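Local coordinates for uncharacterized protein (Cricetid herpesvirus 2, PDB 4ZKQ) that binds chemokines and probably serves a rodent gammaherpesvirus as a decoy receptor that keeps these signals from host receptors, at residues R226-G231 with G391-L396; Y293-D298 with L381-G386; D298-A303 with I330-R335; F350-H355 with M359-D364. All coordinates share one frame; numbering follows the deposited sequence.

Overall arrangement
The four contacts illustrate how chemistry follows place in a beta-rich domain. Interaction 2 is buried packing between two sheets, one holding 290-296 and the other 378-384. Interaction 3 is also buried, but it joins the loop after 290-296 to the loop after 324-330 and shares Asp298 with interaction 2; Met383 meets Phe300 where the two adjoin. Interaction 4 is a hairpin within the smaller sheet, with an apolar face turned to the core and salt bridges on its other face, and the backbones of Tyr293 and Phe295 hydrogen-bond to strand 360-366. Interaction 1 is a slight surface contact on the larger sheet, linked to interaction 2 through Arg392, whose backbone pairs with Leu381.

Interaction 1 (R226-G231 with G391-L396); sequences RLMTGG and GREYYL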
loop_
_atom_site.group_PDB
_atom_site.type_symbol
_atom_site.label_atom_id
_atom_site.label_comp_id
_atom_site.label_asym_id
_atom_site.label_seq_id
_atom_site.Cartn_x
_atom_site.Cartn_y
_atom_site.Cartn_z
ATOM N N ARG A 226 -21.668 8.784 -10.080
ATOM C CA ARG A 226 -21.317 8.579 -11.483
ATOM C C ARG A 226 -20.107 7.659 -11.556
ATOM O O ARG A 226 -19.077 7.942 -10.951
ATOM C CB ARG A 226 -21.004 9.897 -12.189
ATOM C CG ARG A 226 -22.154 10.879 -12.256
ATOM C CD ARG A 226 -21.794 12.009 -13.192
ATOM N NE ARG A 226 -22.633 13.190 -13.003
ATOM C CZ ARG A 226 -23.559 13.616 -13.859
ATOM N NH1 ARG A 226 -23.798 12.966 -14.994
ATOM N NH2 ARG A 226 -24.254 14.709 -13.573
ATOM N N LEU A 227 -20.237 6.565 -12.298
ATOM C CA LEU A 227 -19.148 5.610 -12.464
ATOM C C LEU A 227 -18.118 6.141 -13.450
ATOM O O LEU A 227 -18.438 6.418 -14.605
ATOM C CB LEU A 227 -19.688 4.266 -12.941
ATOM C CG LEU A 227 -18.652 3.174 -13.216
ATOM C CD1 LEU A 227 -17.994 2.704 -11.921
ATOM C CD2 LEU A 227 -19.308 2.015 -13.936
ATOM N N MET A 228 -16.885 6.290 -12.980
ATOM C CA MET A 228 -15.800 6.823 -13.794
ATOM C C MET A 228 -15.060 5.710 -14.537
ATOM O O MET A 228 -14.806 5.817 -15.736
ATOM C CB MET A 228 -14.830 7.611 -12.917
ATOM C CG MET A 228 -15.505 8.705 -12.094
ATOM S SD MET A 228 -14.414 9.448 -10.863
ATOM C CE MET A 228 -13.183 10.164 -11.934
ATOM N N THR A 229 -14.721 4.638 -13.827
ATOM C CA THR A 229 -14.017 3.522 -14.442
ATOM C C THR A 229 -14.170 2.253 -13.613
ATOM O O THR A 229 -14.616 2.297 -12.466
ATOM C CB THR A 229 -12.521 3.833 -14.624
ATOM O OG1 THR A 229 -11.877 2.734 -15.280
ATOM C CG2 THR A 229 -11.849 4.086 -13.279
ATOM N N GLY A 230 -13.808 1.121 -14.209
ATOM C CA GLY A 230 -13.929 -0.163 -13.546
ATOM C C GLY A 230 -13.229 -1.261 -14.323
ATOM O O GLY A 230 -12.748 -1.031 -15.433
ATOM N N GLY A 231 -13.165 -2.454 -13.741
ATOM C CA GLY A 231 -12.478 -3.565 -14.379
ATOM C C GLY A 231 -12.309 -4.766 -13.471
ATOM O O GLY A 231 -12.595 -4.693 -12.279
ATOM N N GLY A 391 -14.016 2.707 -5.064
ATOM C CA GLY A 391 -13.487 4.010 -4.706
ATOM C C GLY A 391 -14.484 5.092 -5.074
ATOM O O GLY A 391 -15.170 4.995 -6.096
ATOM N N ARG A 392 -14.574 6.111 -4.228
ATOM C CA ARG A 392 -15.503 7.212 -4.439
ATOM C C ARG A 392 -14.837 8.533 -4.110
ATOM O O ARG A 392 -14.393 8.752 -2.984
ATOM C CB ARG A 392 -16.762 7.025 -3.592
ATOM C CG ARG A 392 -17.536 5.791 -3.985
ATOM C CD ARG A 392 -18.829 5.632 -3.221
ATOM N NE ARG A 392 -19.404 4.307 -3.451
ATOM C CZ ARG A 392 -20.286 4.014 -4.402
ATOM N NH1 ARG A 392 -20.725 4.948 -5.238
ATOM N NH2 ARG A 392 -20.733 2.772 -4.516
ATOM N N GLU A 393 -14.748 9.399 -5.114
ATOM C CA GLU A 393 -14.192 10.730 -4.940
ATOM C C GLU A 393 -15.317 11.706 -4.647
ATOM O O GLU A 393 -16.398 11.617 -5.238
ATOM C CB GLU A 393 -13.412 11.163 -6.190
ATOM C CG GLU A 393 -12.158 10.339 -6.445
ATOM C CD GLU A 393 -11.396 10.758 -7.690
ATOM O OE1 GLU A 393 -11.586 11.899 -8.167
ATOM O OE2 GLU A 393 -10.601 9.939 -8.193
ATOM N N TYR A 394 -15.053 12.629 -3.725
ATOM C CA TYR A 394 -15.994 13.683 -3.380
ATOM C C TYR A 394 -15.298 15.029 -3.476
ATOM O O TYR A 394 -14.212 15.221 -2.920
ATOM C CB TYR A 394 -16.566 13.474 -1.978
ATOM C CG TYR A 394 -17.377 12.209 -1.845
ATOM C CD1 TYR A 394 -18.734 12.211 -2.112
ATOM C CD2 TYR A 394 -16.785 11.013 -1.453
ATOM C CE1 TYR A 394 -19.483 11.074 -1.997
ATOM C CE2 TYR A 394 -17.531 9.860 -1.334
ATOM C CZ TYR A 394 -18.886 9.900 -1.611
ATOM O OH TYR A 394 -19.668 8.779 -1.511
ATOM N N TYR A 395 -15.923 15.943 -4.213
ATOM C CA TYR A 395 -15.403 17.291 -4.406
ATOM C C TYR A 395 -16.258 18.242 -3.587
ATOM O O TYR A 395 -17.463 18.383 -3.823
ATOM C CB TYR A 395 -15.406 17.668 -5.891
ATOM C CG TYR A 395 -14.837 16.578 -6.767
ATOM C CD1 TYR A 395 -13.601 16.018 -6.484
ATOM C CD2 TYR A 395 -15.545 16.085 -7.851
ATOM C CE1 TYR A 395 -13.081 15.011 -7.265
ATOM C CE2 TYR A 395 -15.032 15.075 -8.641
ATOM C CZ TYR A 395 -13.797 14.540 -8.340
ATOM O OH TYR A 395 -13.274 13.532 -9.117
ATOM N N LEU A 396 -15.627 18.860 -2.597
ATOM C CA LEU A 396 -16.312 19.723 -1.645
ATOM C C LEU A 396 -16.211 21.188 -2.047
ATOM O O LEU A 396 -15.264 21.587 -2.725
ATOM C CB LEU A 396 -15.719 19.546 -0.244
ATOM C CG LEU A 396 -16.117 18.325 0.585
ATOM C CD1 LEU A 396 -15.709 17.033 -0.088
ATOM C CD2 LEU A 396 -15.493 18.423 1.971
#
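Met228 reaches strand 391-395 with the end of its thioether, which lies beside a polar pair. CE is nearest, 4.4 Å from Glu393 OE1, and the same CE is 4.4 Å from Tyr395 OH, with SD only slightly farther from both oxygens, so the touch is grazing. The side chain is extended through chi2, and chi3 (63°) then turns the methyl. The tight part of the contact belongs to the partner strand itself. Glu393 and Tyr395, two residues apart and therefore on the same face, are clasped by a short hydrogen bond of 2.5 Å from Tyr395 OH to Glu393 OE1. The hydroxyl meets the carboxylate on its anti side, 28° out of plane, and the bond probably steadies both the phenol and the acid. Across the segments, by contrast, the fit is loose: just 75 Å² is buried, and all three residues remain partly open to solvent. Met228 also packs on Met273, Tyr275 and the Cys223-Cys278 disulfide, while Phe378 lies against both Glu393 and Tyr395. The two segments are not sheet neighbours. Strand 206-223 runs between them, antiparallel to 226-231, where Met228 and Thr229 face Leu221 as a classic beta bulge, and parallel to 388-395, which in turn borders strand 378-384.

Interaction 2 (Y293-D298 with L381-G386); sequences YTFYTD and LKMESG
Phe295 holds its CG between the backbone N and the carbonyl carbon (chi1 57°), a cramped choice that directs the ring toward Leu381 and Met383. In Met383, chi1 (-61°) and an extended chi2 carry the sulfur to the incoming ring, while chi3 only turns the methyl. The ring arrives edge first, CZ leading, and that atom enters the notch between the two partners. On the CE2 side sits a leucine methyl, Leu381 CD2, 3.9 Å from Phe295 CZ. Toward the CE1 side lies Met383 SD, 4.1 Å from Phe295 CZ. The sulfur is 5.4 Å from the ring centroid and 85° off the ring normal, so it stands at the rim, where it can meet the slightly positive C-H groups; this is an edge-on Met-aromatic contact. Arg392, the neighbour of Leu381 in the next strand, adds a cation-pi interaction with the same ring, and Val361 packs on it from the adjacent strand. All three touching residues are buried. Because strand 290-296 belongs to a four-stranded antiparallel sheet and strand 378-384 to the larger mixed sheet, such interlocking of side chains from two facing sheets is the hallmark of a beta-sandwich core.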
loop_
_atom_site.group_PDB
_atom_site.type_symbol
_atom_site.label_atom_id
_atom_site.label_comp_id
_atom_site.label_asym_id
_atom_site.label_seq_id
_atom_site.Cartn_x
_atom_site.Cartn_y
_atom_site.Cartn_z
ATOM N N TYR A 293 -23.131 12.208 2.506
ATOM C CA TYR A 293 -23.300 11.520 1.234
ATOM C C TYR A 293 -23.823 10.120 1.481
ATOM O O TYR A 293 -23.386 9.451 2.417
ATOM C CB TYR A 293 -21.979 11.435 0.472
ATOM C CG TYR A 293 -21.252 12.745 0.283
ATOM C CD1 TYR A 293 -21.603 13.615 -0.736
ATOM C CD2 TYR A 293 -20.189 13.090 1.102
ATOM C CE1 TYR A 293 -20.930 14.801 -0.924
ATOM C CE2 TYR A 293 -19.506 14.273 0.923
ATOM C CZ TYR A 293 -19.881 15.125 -0.092
ATOM O OH TYR A 293 -19.205 16.302 -0.273
ATOM N N THR A 294 -24.742 9.673 0.634
ATOM C CA THR A 294 -25.218 8.305 0.699
ATOM C C THR A 294 -25.157 7.655 -0.670
ATOM O O THR A 294 -25.219 8.325 -1.701
ATOM C CB THR A 294 -26.662 8.222 1.244
ATOM O OG1 THR A 294 -27.570 8.813 0.309
ATOM C CG2 THR A 294 -26.769 8.940 2.578
ATOM N N PHE A 295 -25.010 6.336 -0.667
ATOM C CA PHE A 295 -25.009 5.560 -1.896
ATOM C C PHE A 295 -25.371 4.120 -1.582
ATOM O O PHE A 295 -25.197 3.651 -0.453
ATOM C CB PHE A 295 -23.647 5.628 -2.593
ATOM C CG PHE A 295 -22.497 5.171 -1.732
ATOM C CD1 PHE A 295 -22.130 3.837 -1.689
ATOM C CD2 PHE A 295 -21.778 6.080 -0.980
ATOM C CE1 PHE A 295 -21.072 3.419 -0.900
ATOM C CE2 PHE A 295 -20.721 5.670 -0.187
ATOM C CZ PHE A 295 -20.368 4.339 -0.151
ATOM N N TYR A 296 -25.895 3.436 -2.589
ATOM C CA TYR A 296 -26.172 2.011 -2.511
ATOM C C TYR A 296 -24.940 1.232 -2.959
ATOM O O TYR A 296 -24.206 1.672 -3.846
ATOM C CB TYR A 296 -27.386 1.658 -3.379
ATOM C CG TYR A 296 -27.484 0.198 -3.777
ATOM C CD1 TYR A 296 -26.835 -0.282 -4.910
ATOM C CD2 TYR A 296 -28.240 -0.698 -3.029
ATOM C CE1 TYR A 296 -26.924 -1.611 -5.278
ATOM C CE2 TYR A 296 -28.337 -2.030 -3.391
ATOM C CZ TYR A 296 -27.676 -2.480 -4.516
ATOM O OH TYR A 296 -27.767 -3.804 -4.883
ATOM N N THR A 297 -24.712 0.079 -2.342
ATOM C CA THR A 297 -23.636 -0.808 -2.768
ATOM C C THR A 297 -23.980 -2.259 -2.455
ATOM O O THR A 297 -24.631 -2.541 -1.450
ATOM C CB THR A 297 -22.295 -0.440 -2.088
ATOM O OG1 THR A 297 -21.292 -1.395 -2.451
ATOM C CG2 THR A 297 -22.444 -0.417 -0.576
ATOM N N ASP A 298 -23.547 -3.168 -3.326
ATOM C CA ASP A 298 -23.699 -4.601 -3.094
ATOM C C ASP A 298 -22.408 -5.188 -2.536
ATOM O O ASP A 298 -22.238 -6.401 -2.506
ATOM C CB ASP A 298 -24.081 -5.322 -4.389
ATOM C CG ASP A 298 -23.015 -5.200 -5.463
ATOM O OD1 ASP A 298 -22.216 -4.240 -5.406
ATOM O OD2 ASP A 298 -22.974 -6.061 -6.364
ATOM N N LEU A 381 -13.101 7.943 -0.484
ATOM C CA LEU A 381 -13.528 6.791 0.297
ATOM C C LEU A 381 -13.331 5.537 -0.523
ATOM O O LEU A 381 -13.838 5.441 -1.638
ATOM C CB LEU A 381 -15.000 6.920 0.702
ATOM C CG LEU A 381 -15.644 5.683 1.333
ATOM C CD1 LEU A 381 -15.008 5.389 2.691
ATOM C CD2 LEU A 381 -17.146 5.870 1.460
ATOM N N LYS A 382 -12.597 4.579 0.027
ATOM C CA LYS A 382 -12.485 3.272 -0.598
ATOM C C LYS A 382 -13.018 2.218 0.357
ATOM O O LYS A 382 -12.747 2.251 1.555
ATOM C CB LYS A 382 -11.041 2.956 -0.987
ATOM C CG LYS A 382 -10.898 1.595 -1.665
ATOM C CD LYS A 382 -9.538 1.395 -2.312
ATOM C CE LYS A 382 -8.431 1.338 -1.285
ATOM N NZ LYS A 382 -7.140 0.917 -1.901
ATOM N N MET A 383 -13.798 1.301 -0.196
ATOM C CA MET A 383 -14.345 0.180 0.549
ATOM C C MET A 383 -14.050 -1.072 -0.262
ATOM O O MET A 383 -14.303 -1.108 -1.465
ATOM C CB MET A 383 -15.844 0.362 0.785
ATOM C CG MET A 383 -16.191 1.606 1.600
ATOM S SD MET A 383 -17.949 1.777 1.967
ATOM C CE MET A 383 -18.217 0.382 3.061
ATOM N N GLU A 384 -13.486 -2.085 0.385
ATOM C CA GLU A 384 -13.018 -3.264 -0.332
ATOM C C GLU A 384 -13.183 -4.544 0.472
ATOM O O GLU A 384 -13.012 -4.564 1.693
ATOM C CB GLU A 384 -11.543 -3.103 -0.716
ATOM C CG GLU A 384 -10.630 -2.838 0.468
ATOM C CD GLU A 384 -9.221 -2.447 0.061
ATOM O OE1 GLU A 384 -8.687 -3.050 -0.888
ATOM O OE2 GLU A 384 -8.644 -1.541 0.701
ATOM N N SER A 385 -13.518 -5.606 -0.248
ATOM C CA SER A 385 -13.445 -6.961 0.256
ATOM C C SER A 385 -12.214 -7.604 -0.350
ATOM O O SER A 385 -11.350 -6.913 -0.878
ATOM C CB SER A 385 -14.700 -7.744 -0.116
ATOM O OG SER A 385 -14.823 -7.815 -1.523
ATOM N N GLY A 386 -12.146 -8.926 -0.290
ATOM C CA GLY A 386 -11.065 -9.653 -0.926
ATOM C C GLY A 386 -11.157 -9.666 -2.439
ATOM O O GLY A 386 -10.142 -9.822 -3.120
#

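Interaction 3 (D298-A303 with I330-R335); sequences DLFQTA and IPTKGR
Leu299 O is gripped twice by Thr302, through OG1 at 2.8 Å and through the backbone N of the same threonine at 3.0 Å, the hydroxyl lying in the carbonyl plane on a lone pair. These bonds pin a short turn with helical backbone angles, from which Phe300 and Ala303 reach Ile330 and Thr332. The phenyl ring crosses Ile330 at about a right angle, Phe300 CE1 coming within 3.5 Å of Ile330 CG2, while Ile330 CD1 is 3.8 Å from Phe300 CZ. The turn belongs to the connection that carries the chain from strand 290-296 in one sheet of the sandwich to strand 308-315 in the other, and it closes over the end of the core beside the loop following strand 324-330. Thr332 divides its branches: OG1, between backbone N and carbonyl carbon (chi1 61°), bonds to Glu306 O, whereas Thr332 CG2 rests 3.6 Å from Ala303 CB and also meets the Phe300 ring at its edge. Tyr354 stacks on that ring.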
loop_
_atom_site.group_PDB
_atom_site.type_symbol
_atom_site.label_atom_id
_atom_site.label_comp_id
_atom_site.label_asym_id
_atom_site.label_seq_id
_atom_site.Cartn_x
_atom_site.Cartn_y
_atom_site.Cartn_z
ATOM N N ASP A 298 -23.547 -3.168 -3.326
ATOM C CA ASP A 298 -23.699 -4.601 -3.094
ATOM C C ASP A 298 -22.408 -5.188 -2.536
ATOM O O ASP A 298 -22.238 -6.401 -2.506
ATOM C CB ASP A 298 -24.081 -5.322 -4.389
ATOM C CG ASP A 298 -23.015 -5.200 -5.463
ATOM O OD1 ASP A 298 -22.216 -4.240 -5.406
ATOM O OD2 ASP A 298 -22.974 -6.061 -6.364
ATOM N N LEU A 299 -21.505 -4.320 -2.096
ATOM C CA LEU A 299 -20.181 -4.749 -1.676
ATOM C C LEU A 299 -20.238 -5.773 -0.547
ATOM O O LEU A 299 -19.481 -6.741 -0.547
ATOM C CB LEU A 299 -19.345 -3.541 -1.239
ATOM C CG LEU A 299 -17.943 -3.869 -0.729
ATOM C CD1 LEU A 299 -17.083 -4.405 -1.864
ATOM C CD2 LEU A 299 -17.309 -2.647 -0.087
ATOM N N PHE A 300 -21.129 -5.564 0.415
ATOM C CA PHE A 300 -21.153 -6.419 1.592
ATOM C C PHE A 300 -21.708 -7.808 1.284
ATOM O O PHE A 300 -21.617 -8.707 2.118
ATOM C CB PHE A 300 -21.951 -5.751 2.712
ATOM C CG PHE A 300 -21.272 -4.544 3.280
ATOM C CD1 PHE A 300 -20.367 -4.668 4.317
ATOM C CD2 PHE A 300 -21.515 -3.288 2.760
ATOM C CE1 PHE A 300 -19.727 -3.559 4.830
ATOM C CE2 PHE A 300 -20.880 -2.174 3.273
ATOM C CZ PHE A 300 -19.985 -2.313 4.310
ATOM N N GLN A 301 -22.251 -7.984 0.080
ATOM C CA GLN A 301 -22.741 -9.288 -0.369
ATOM C C GLN A 301 -21.646 -10.092 -1.071
ATOM O O GLN A 301 -21.819 -11.279 -1.351
ATOM C CB GLN A 301 -23.939 -9.113 -1.306
ATOM C CG GLN A 301 -25.032 -8.213 -0.747
ATOM C CD GLN A 301 -25.457 -8.609 0.655
ATOM O OE1 GLN A 301 -25.626 -7.756 1.526
ATOM N NE2 GLN A 301 -25.636 -9.907 0.876
ATOM N N THR A 302 -20.519 -9.438 -1.338
ATOM C CA THR A 302 -19.361 -10.063 -1.976
ATOM C C THR A 302 -18.329 -10.555 -0.978
ATOM O O THR A 302 -17.373 -11.246 -1.337
ATOM C CB THR A 302 -18.643 -9.070 -2.905
ATOM O OG1 THR A 302 -17.729 -8.259 -2.138
ATOM C CG2 THR A 302 -19.650 -8.189 -3.619
ATOM N N ALA A 303 -18.520 -10.178 0.276
ATOM C CA ALA A 303 -17.464 -10.271 1.268
ATOM C C ALA A 303 -17.073 -11.709 1.636
ATOM O O ALA A 303 -16.003 -11.931 2.210
ATOM C CB ALA A 303 -17.883 -9.512 2.496
ATOM N N ILE A 330 -15.037 -3.566 8.919
ATOM C CA ILE A 330 -16.458 -3.866 8.974
ATOM C C ILE A 330 -16.667 -5.356 8.770
ATOM O O ILE A 330 -16.717 -5.829 7.633
ATOM C CB ILE A 330 -17.261 -3.089 7.911
ATOM C CG1 ILE A 330 -16.844 -1.615 7.885
ATOM C CG2 ILE A 330 -18.753 -3.235 8.184
ATOM C CD1 ILE A 330 -17.511 -0.804 6.798
ATOM N N PRO A 331 -16.770 -6.112 9.872
ATOM C CA PRO A 331 -17.019 -7.546 9.710
ATOM C C PRO A 331 -18.402 -7.790 9.124
ATOM O O PRO A 331 -19.281 -6.938 9.282
ATOM C CB PRO A 331 -16.910 -8.086 11.137
ATOM C CG PRO A 331 -17.293 -6.941 11.994
ATOM C CD PRO A 331 -16.796 -5.706 11.288
ATOM N N THR A 332 -18.585 -8.920 8.447
ATOM C CA THR A 332 -19.867 -9.255 7.832
ATOM C C THR A 332 -20.480 -10.502 8.484
ATOM O O THR A 332 -21.490 -11.023 8.018
ATOM C CB THR A 332 -19.725 -9.482 6.307
ATOM O OG1 THR A 332 -18.836 -10.579 6.060
ATOM C CG2 THR A 332 -19.195 -8.217 5.617
ATOM N N LYS A 333 -19.861 -10.972 9.560
ATOM C CA LYS A 333 -20.445 -12.028 10.386
ATOM C C LYS A 333 -19.950 -11.844 11.815
ATOM O O LYS A 333 -19.011 -11.085 12.053
ATOM C CB LYS A 333 -20.083 -13.417 9.852
ATOM C CG LYS A 333 -18.632 -13.838 10.077
ATOM C CD LYS A 333 -18.385 -15.249 9.560
ATOM C CE LYS A 333 -17.016 -15.785 9.973
ATOM N NZ LYS A 333 -15.920 -15.386 9.045
ATOM N N GLY A 334 -20.594 -12.513 12.768
ATOM C CA GLY A 334 -20.168 -12.456 14.157
ATOM C C GLY A 334 -20.781 -11.300 14.928
ATOM O O GLY A 334 -21.744 -10.685 14.472
ATOM N N ARG A 335 -20.209 -11.005 16.093
ATOM C CA ARG A 335 -20.715 -9.956 16.980
ATOM C C ARG A 335 -20.744 -8.591 16.309
ATOM O O ARG A 335 -19.766 -8.183 15.679
ATOM C CB ARG A 335 -19.861 -9.869 18.252
ATOM C CG ARG A 335 -20.008 -11.057 19.193
ATOM C CD ARG A 335 -19.224 -10.885 20.495
ATOM N NE ARG A 335 -18.069 -11.782 20.539
ATOM C CZ ARG A 335 -16.898 -11.522 19.966
ATOM N NH1 ARG A 335 -16.715 -10.384 19.308
ATOM N NH2 ARG A 335 -15.904 -12.398 20.048
#

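Interaction 4 (F350-H355 with M359-D364); sequences FRLTYH and MTVRLD
Asp364 and Arg351 face each other at one end of an antiparallel beta hairpin, strands 350-355 and 360-366, whose other end is marked by His355. The carboxylate of Asp364 is shared between two arginines. Arg351 NH1 donates to Asp364 OD2 at 2.8 Å, in the guanidinium plane but from above the carboxylate plane, a position reached because the arginine chain bends at chi3 (-52°). Asp364 OD1 offers its syn lone pair to Arg362 NE, also 2.8 Å away and nearly straight at 172°, and takes a further hydrogen bond from Ser292. Such a network probably keeps the acid ionised. On the same face a water lies within hydrogen-bonding distance of Asp364 OD2, Arg362 O and Thr353 OG1. Behind, on the face turned to the sandwich core, the chemistry is apolar: Leu352 CD1 meets Val361 CG1 at 3.6 Å, and Tyr354 crosses Val361 at about a right angle. At the turn, Met359 has left-handed backbone angles, and it and Thr360 both oppose His355, forming a G1 beta bulge. Thr360 N bonds to His355 O at 3.3 Å, and Met359 N makes a weak bond to that oxygen. The imidazole lies back along the partner strand, His355 CD2 3.3 Å from Thr360 O and His355 NE2 4.0 Å from Arg362 CB.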
loop_
_atom_site.group_PDB
_atom_site.type_symbol
_atom_site.label_atom_id
_atom_site.label_comp_id
_atom_site.label_asym_id
_atom_site.label_seq_id
_atom_site.Cartn_x
_atom_site.Cartn_y
_atom_site.Cartn_z
ATOM N N PHE A 350 -14.573 12.304 9.844
ATOM C CA PHE A 350 -15.454 11.394 9.116
ATOM C C PHE A 350 -16.265 10.468 10.004
ATOM O O PHE A 350 -15.787 9.995 11.035
ATOM C CB PHE A 350 -14.635 10.545 8.148
ATOM C CG PHE A 350 -13.699 11.343 7.279
ATOM C CD1 PHE A 350 -14.193 12.173 6.291
ATOM C CD2 PHE A 350 -12.329 11.242 7.438
ATOM C CE1 PHE A 350 -13.335 12.898 5.481
ATOM C CE2 PHE A 350 -11.465 11.964 6.633
ATOM C CZ PHE A 350 -11.971 12.793 5.651
ATOM N N ARG A 351 -17.494 10.208 9.574
ATOM C CA ARG A 351 -18.318 9.166 10.166
ATOM C C ARG A 351 -18.855 8.295 9.053
ATOM O O ARG A 351 -19.337 8.788 8.033
ATOM C CB ARG A 351 -19.471 9.746 10.990
ATOM C CG ARG A 351 -20.320 8.678 11.684
ATOM C CD ARG A 351 -21.588 9.247 12.324
ATOM N NE ARG A 351 -21.311 10.377 13.214
ATOM C CZ ARG A 351 -21.574 11.652 12.933
ATOM N NH1 ARG A 351 -22.141 11.998 11.780
ATOM N NH2 ARG A 351 -21.274 12.593 13.819
ATOM N N LEU A 352 -18.763 6.988 9.256
ATOM C CA LEU A 352 -19.206 6.028 8.268
ATOM C C LEU A 352 -20.225 5.105 8.915
ATOM O O LEU A 352 -19.981 4.552 9.986
ATOM C CB LEU A 352 -18.012 5.242 7.725
ATOM C CG LEU A 352 -18.243 4.333 6.524
ATOM C CD1 LEU A 352 -18.529 5.157 5.289
ATOM C CD2 LEU A 352 -17.022 3.453 6.300
ATOM N N THR A 353 -21.372 4.956 8.267
ATOM C CA THR A 353 -22.427 4.092 8.776
ATOM C C THR A 353 -23.052 3.323 7.635
ATOM O O THR A 353 -23.086 3.799 6.499
ATOM C CB THR A 353 -23.516 4.898 9.518
ATOM O OG1 THR A 353 -24.084 5.867 8.633
ATOM C CG2 THR A 353 -22.927 5.613 10.720
ATOM N N TYR A 354 -23.523 2.121 7.942
ATOM C CA TYR A 354 -24.125 1.246 6.950
ATOM C C TYR A 354 -25.505 0.806 7.407
ATOM O O TYR A 354 -25.700 0.469 8.573
ATOM C CB TYR A 354 -23.237 0.032 6.708
ATOM C CG TYR A 354 -23.795 -0.947 5.713
ATOM C CD1 TYR A 354 -24.086 -0.554 4.419
ATOM C CD2 TYR A 354 -24.009 -2.274 6.060
ATOM C CE1 TYR A 354 -24.583 -1.443 3.502
ATOM C CE2 TYR A 354 -24.511 -3.174 5.146
ATOM C CZ TYR A 354 -24.796 -2.751 3.866
ATOM O OH TYR A 354 -25.294 -3.635 2.940
ATOM N N HIS A 355 -26.450 0.818 6.473
ATOM C CA HIS A 355 -27.833 0.449 6.746
ATOM C C HIS A 355 -28.147 -0.838 5.989
ATOM O O HIS A 355 -28.497 -0.795 4.807
ATOM C CB HIS A 355 -28.773 1.585 6.339
ATOM C CG HIS A 355 -28.335 2.928 6.837
ATOM N ND1 HIS A 355 -28.403 3.285 8.169
ATOM C CD2 HIS A 355 -27.811 3.994 6.190
ATOM C CE1 HIS A 355 -27.947 4.514 8.315
ATOM N NE2 HIS A 355 -27.579 4.971 7.130
ATOM N N MET A 359 -29.101 -1.432 2.201
ATOM C CA MET A 359 -27.791 -1.584 1.575
ATOM C C MET A 359 -27.264 -0.211 1.181
ATOM O O MET A 359 -26.796 -0.001 0.060
ATOM C CB MET A 359 -27.872 -2.512 0.363
ATOM C CG MET A 359 -28.269 -3.937 0.722
ATOM S SD MET A 359 -28.948 -4.866 -0.664
ATOM C CE MET A 359 -27.482 -5.207 -1.633
ATOM N N THR A 360 -27.362 0.718 2.124
ATOM C CA THR A 360 -26.966 2.099 1.909
ATOM C C THR A 360 -25.860 2.494 2.870
ATOM O O THR A 360 -25.977 2.314 4.083
ATOM C CB THR A 360 -28.164 3.059 2.092
ATOM O OG1 THR A 360 -29.227 2.663 1.220
ATOM C CG2 THR A 360 -27.764 4.501 1.774
ATOM N N VAL A 361 -24.781 3.025 2.313
ATOM C CA VAL A 361 -23.712 3.598 3.107
ATOM C C VAL A 361 -23.975 5.078 3.254
ATOM O O VAL A 361 -24.472 5.719 2.327
ATOM C CB VAL A 361 -22.330 3.378 2.463
ATOM C CG1 VAL A 361 -21.237 4.082 3.260
ATOM C CG2 VAL A 361 -22.027 1.908 2.362
ATOM N N ARG A 362 -23.638 5.609 4.420
ATOM C CA ARG A 362 -23.645 7.042 4.638
ATOM C C ARG A 362 -22.279 7.498 5.134
ATOM O O ARG A 362 -21.760 6.995 6.136
ATOM C CB ARG A 362 -24.741 7.438 5.629
ATOM C CG ARG A 362 -24.714 8.909 6.017
ATOM C CD ARG A 362 -25.921 9.298 6.864
ATOM N NE ARG A 362 -25.758 10.615 7.478
ATOM C CZ ARG A 362 -26.748 11.322 8.019
ATOM N NH1 ARG A 362 -27.989 10.851 8.022
ATOM N NH2 ARG A 362 -26.502 12.510 8.556
ATOM N N LEU A 363 -21.703 8.444 4.400
ATOM C CA LEU A 363 -20.474 9.117 4.794
ATOM C C LEU A 363 -20.765 10.545 5.229
ATOM O O LEU A 363 -21.281 11.342 4.445
ATOM C CB LEU A 363 -19.474 9.131 3.636
ATOM C CG LEU A 363 -18.172 9.899 3.875
ATOM C CD1 LEU A 363 -17.328 9.230 4.944
ATOM C CD2 LEU A 363 -17.390 10.028 2.581
ATOM N N ASP A 364 -20.426 10.863 6.475
ATOM C CA ASP A 364 -20.531 12.226 6.977
ATOM C C ASP A 364 -19.160 12.860 7.014
ATOM O O ASP A 364 -18.207 12.273 7.527
ATOM C CB ASP A 364 -21.159 12.254 8.369
ATOM C CG ASP A 364 -22.539 11.650 8.393
ATOM O OD1 ASP A 364 -23.331 11.945 7.475
ATOM O OD2 ASP A 364 -22.829 10.870 9.324
HETATM O O HOH W 1 -22.296 8.079 8.639
#